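Local coordinates for bromo domain-containing protein (Trypanosoma brucei brucei, PDB 5K29) that is of unknown function but carries a bromodomain, a module that in its relatives reads acetylated lysine on histones and other proteins, at residues A[76-81]-A[112-117]. Residues are numbered along the deposited sequence; the frame is centred on the assembly and turned at random.
Sequences TLKEDI and KIDAYI
Helices 75-92 and 97-122 are the last two of the left-handed four-helix bundle of a bromodomain, and near the start of the former and the far part of the latter they meet around Ile113, whose side chain reaches toward Leu77 and Lys78. The short segments run antiparallel, at 172°, with axes 11.6 Å apart, and Lys78 lies level with Ile113. At that spacing side chains, not backbones, fill the gap.

Ile113 divides its two branches between its neighbours. The longer one ends on the inner side, where CD1 lies 3.9 Å from Leu77 CG and, more loosely, 4.3 Å from Ile81 CG1. Leu77 reaches it because its CG stands anti to the backbone N (chi1 173°), which carries CD2 forward to within 3.9 Å of Ile113 CG1. Leu18 and Val19 of helix 12-21 also touch Leu77, so this side belongs to the bundle core.

The other branch, CG2, lies against the lysine methylenes, 3.6 Å from Lys78 CE. The lysine chain, extended beyond CG, passes Ile113 in the opposite direction and delivers its ammonium to the next residue along, with Lys78 NZ 2.8 Å from Asp114 OD1 in a salt bridge. The ammonium approaches OD1 on its syn side, 17° out of the carboxylate plane, and the two side chains cross at about a right angle. Ile117 CD1 lies at the margin of the contact.

A single ion pair thus lies at the more exposed side of the apolar contact, whose buried part is made by Leu77, Ile81 and Ile113. Lys78 serves both halves: Asp114 probably stays charged and draws the lysine's end across Ile113, keeping the methylenes against its CG2.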
loop_
_atom_site.group_PDB
_atom_site.type_symbol
_atom_site.label_atom_id
_atom_site.label_comp_id
_atom_site.label_asym_id
_atom_site.label_seq_id
_atom_site.Cartn_x
_atom_site.Cartn_y
_atom_site.Cartn_z
ATOM N N THR A 76 -6.503 5.077 4.652
ATOM C CA THR A 76 -5.349 5.947 4.371
ATOM C C THR A 76 -4.267 5.235 3.534
ATOM O O THR A 76 -3.778 5.815 2.559
ATOM C CB THR A 76 -4.796 6.570 5.653
ATOM O OG1 THR A 76 -5.890 7.154 6.344
ATOM C CG2 THR A 76 -3.761 7.665 5.373
ATOM N N LEU A 77 -3.892 4.004 3.935
ATOM C CA LEU A 77 -2.910 3.166 3.259
ATOM C C LEU A 77 -3.362 2.892 1.831
ATOM O O LEU A 77 -2.557 3.029 0.920
ATOM C CB LEU A 77 -2.640 1.841 4.029
ATOM C CG LEU A 77 -1.733 0.788 3.335
ATOM C CD1 LEU A 77 -0.334 1.343 3.015
ATOM C CD2 LEU A 77 -1.556 -0.458 4.222
ATOM N N LYS A 78 -4.636 2.542 1.635
ATOM C CA LYS A 78 -5.170 2.297 0.287
ATOM C C LYS A 78 -5.171 3.579 -0.573
ATOM O O LYS A 78 -4.875 3.494 -1.764
ATOM C CB LYS A 78 -6.548 1.655 0.326
ATOM C CG LYS A 78 -6.550 0.253 0.914
ATOM C CD LYS A 78 -7.992 -0.266 0.872
ATOM C CE LYS A 78 -8.061 -1.758 1.031
ATOM N NZ LYS A 78 -9.428 -2.195 1.411
ATOM N N GLU A 79 -5.436 4.757 0.047
ATOM C CA GLU A 79 -5.385 6.065 -0.637
ATOM C C GLU A 79 -3.969 6.299 -1.131
ATOM O O GLU A 79 -3.779 6.551 -2.307
ATOM C CB GLU A 79 -5.727 7.207 0.309
ATOM C CG GLU A 79 -7.195 7.522 0.447
ATOM C CD GLU A 79 -7.479 8.531 1.543
ATOM O OE1 GLU A 79 -6.556 9.295 1.908
ATOM O OE2 GLU A 79 -8.629 8.563 2.034
ATOM N N ASP A 80 -2.970 6.131 -0.252
ATOM C CA ASP A 80 -1.554 6.325 -0.585
ATOM C C ASP A 80 -1.119 5.499 -1.774
ATOM O O ASP A 80 -0.438 6.015 -2.639
ATOM C CB ASP A 80 -0.681 6.016 0.634
ATOM C CG ASP A 80 -0.709 7.089 1.698
ATOM O OD1 ASP A 80 -1.528 8.041 1.575
ATOM O OD2 ASP A 80 0.091 6.998 2.640
ATOM N N ILE A 81 -1.545 4.232 -1.836
ATOM C CA ILE A 81 -1.239 3.345 -2.950
ATOM C C ILE A 81 -1.896 3.880 -4.222
ATOM O O ILE A 81 -1.228 3.942 -5.238
ATOM C CB ILE A 81 -1.653 1.869 -2.665
ATOM C CG1 ILE A 81 -0.942 1.269 -1.404
ATOM C CG2 ILE A 81 -1.460 0.958 -3.918
ATOM C CD1 ILE A 81 0.598 1.170 -1.450
ATOM N N LYS A 112 -3.263 -7.943 -0.590
ATOM C CA LYS A 112 -2.476 -8.120 0.650
ATOM C C LYS A 112 -3.062 -7.311 1.813
ATOM O O LYS A 112 -3.083 -7.777 2.952
ATOM C CB LYS A 112 -0.990 -7.742 0.441
ATOM C CG LYS A 112 -0.159 -8.823 -0.237
ATOM C CD LYS A 112 0.784 -9.451 0.775
ATOM C CE LYS A 112 1.448 -10.716 0.301
ATOM N NZ LYS A 112 2.583 -10.441 -0.612
ATOM N N ILE A 113 -3.566 -6.116 1.511
ATOM C CA ILE A 113 -4.190 -5.231 2.488
ATOM C C ILE A 113 -5.489 -5.861 2.972
ATOM O O ILE A 113 -5.719 -5.894 4.178
ATOM C CB ILE A 113 -4.355 -3.765 1.934
ATOM C CG1 ILE A 113 -2.952 -3.094 1.721
ATOM C CG2 ILE A 113 -5.227 -2.928 2.882
ATOM C CD1 ILE A 113 -2.882 -1.858 0.724
ATOM N N ASP A 114 -6.300 -6.421 2.058
ATOM C CA ASP A 114 -7.574 -7.063 2.436
ATOM C C ASP A 114 -7.377 -8.370 3.189
ATOM O O ASP A 114 -8.153 -8.664 4.103
ATOM C CB ASP A 114 -8.519 -7.246 1.242
ATOM C CG ASP A 114 -9.069 -5.952 0.651
ATOM O OD1 ASP A 114 -9.264 -4.967 1.426
ATOM O OD2 ASP A 114 -9.355 -5.931 -0.577
ATOM N N ALA A 115 -6.342 -9.153 2.811
ATOM C CA ALA A 115 -6.001 -10.420 3.465
ATOM C C ALA A 115 -5.531 -10.110 4.879
ATOM O O ALA A 115 -5.827 -10.870 5.787
ATOM C CB ALA A 115 -4.898 -11.125 2.706
ATOM N N TYR A 116 -4.812 -8.989 5.073
ATOM C CA TYR A 116 -4.369 -8.611 6.414
ATOM C C TYR A 116 -5.623 -8.375 7.322
ATOM O O TYR A 116 -5.683 -8.908 8.426
ATOM C CB TYR A 116 -3.447 -7.379 6.378
ATOM C CG TYR A 116 -3.177 -6.826 7.763
ATOM C CD1 TYR A 116 -2.184 -7.371 8.573
ATOM C CD2 TYR A 116 -3.967 -5.806 8.294
ATOM C CE1 TYR A 116 -1.978 -6.912 9.871
ATOM C CE2 TYR A 116 -3.778 -5.350 9.596
ATOM C CZ TYR A 116 -2.757 -5.880 10.367
ATOM O OH TYR A 116 -2.539 -5.398 11.632
ATOM N N ILE A 117 -6.572 -7.548 6.852
ATOM C CA ILE A 117 -7.862 -7.222 7.495
ATOM C C ILE A 117 -8.653 -8.507 7.774
ATOM O O ILE A 117 -9.085 -8.710 8.907
ATOM C CB ILE A 117 -8.676 -6.244 6.608
ATOM C CG1 ILE A 117 -7.999 -4.872 6.497
ATOM C CG2 ILE A 117 -10.097 -6.120 7.106
ATOM C CD1 ILE A 117 -8.572 -3.981 5.345
#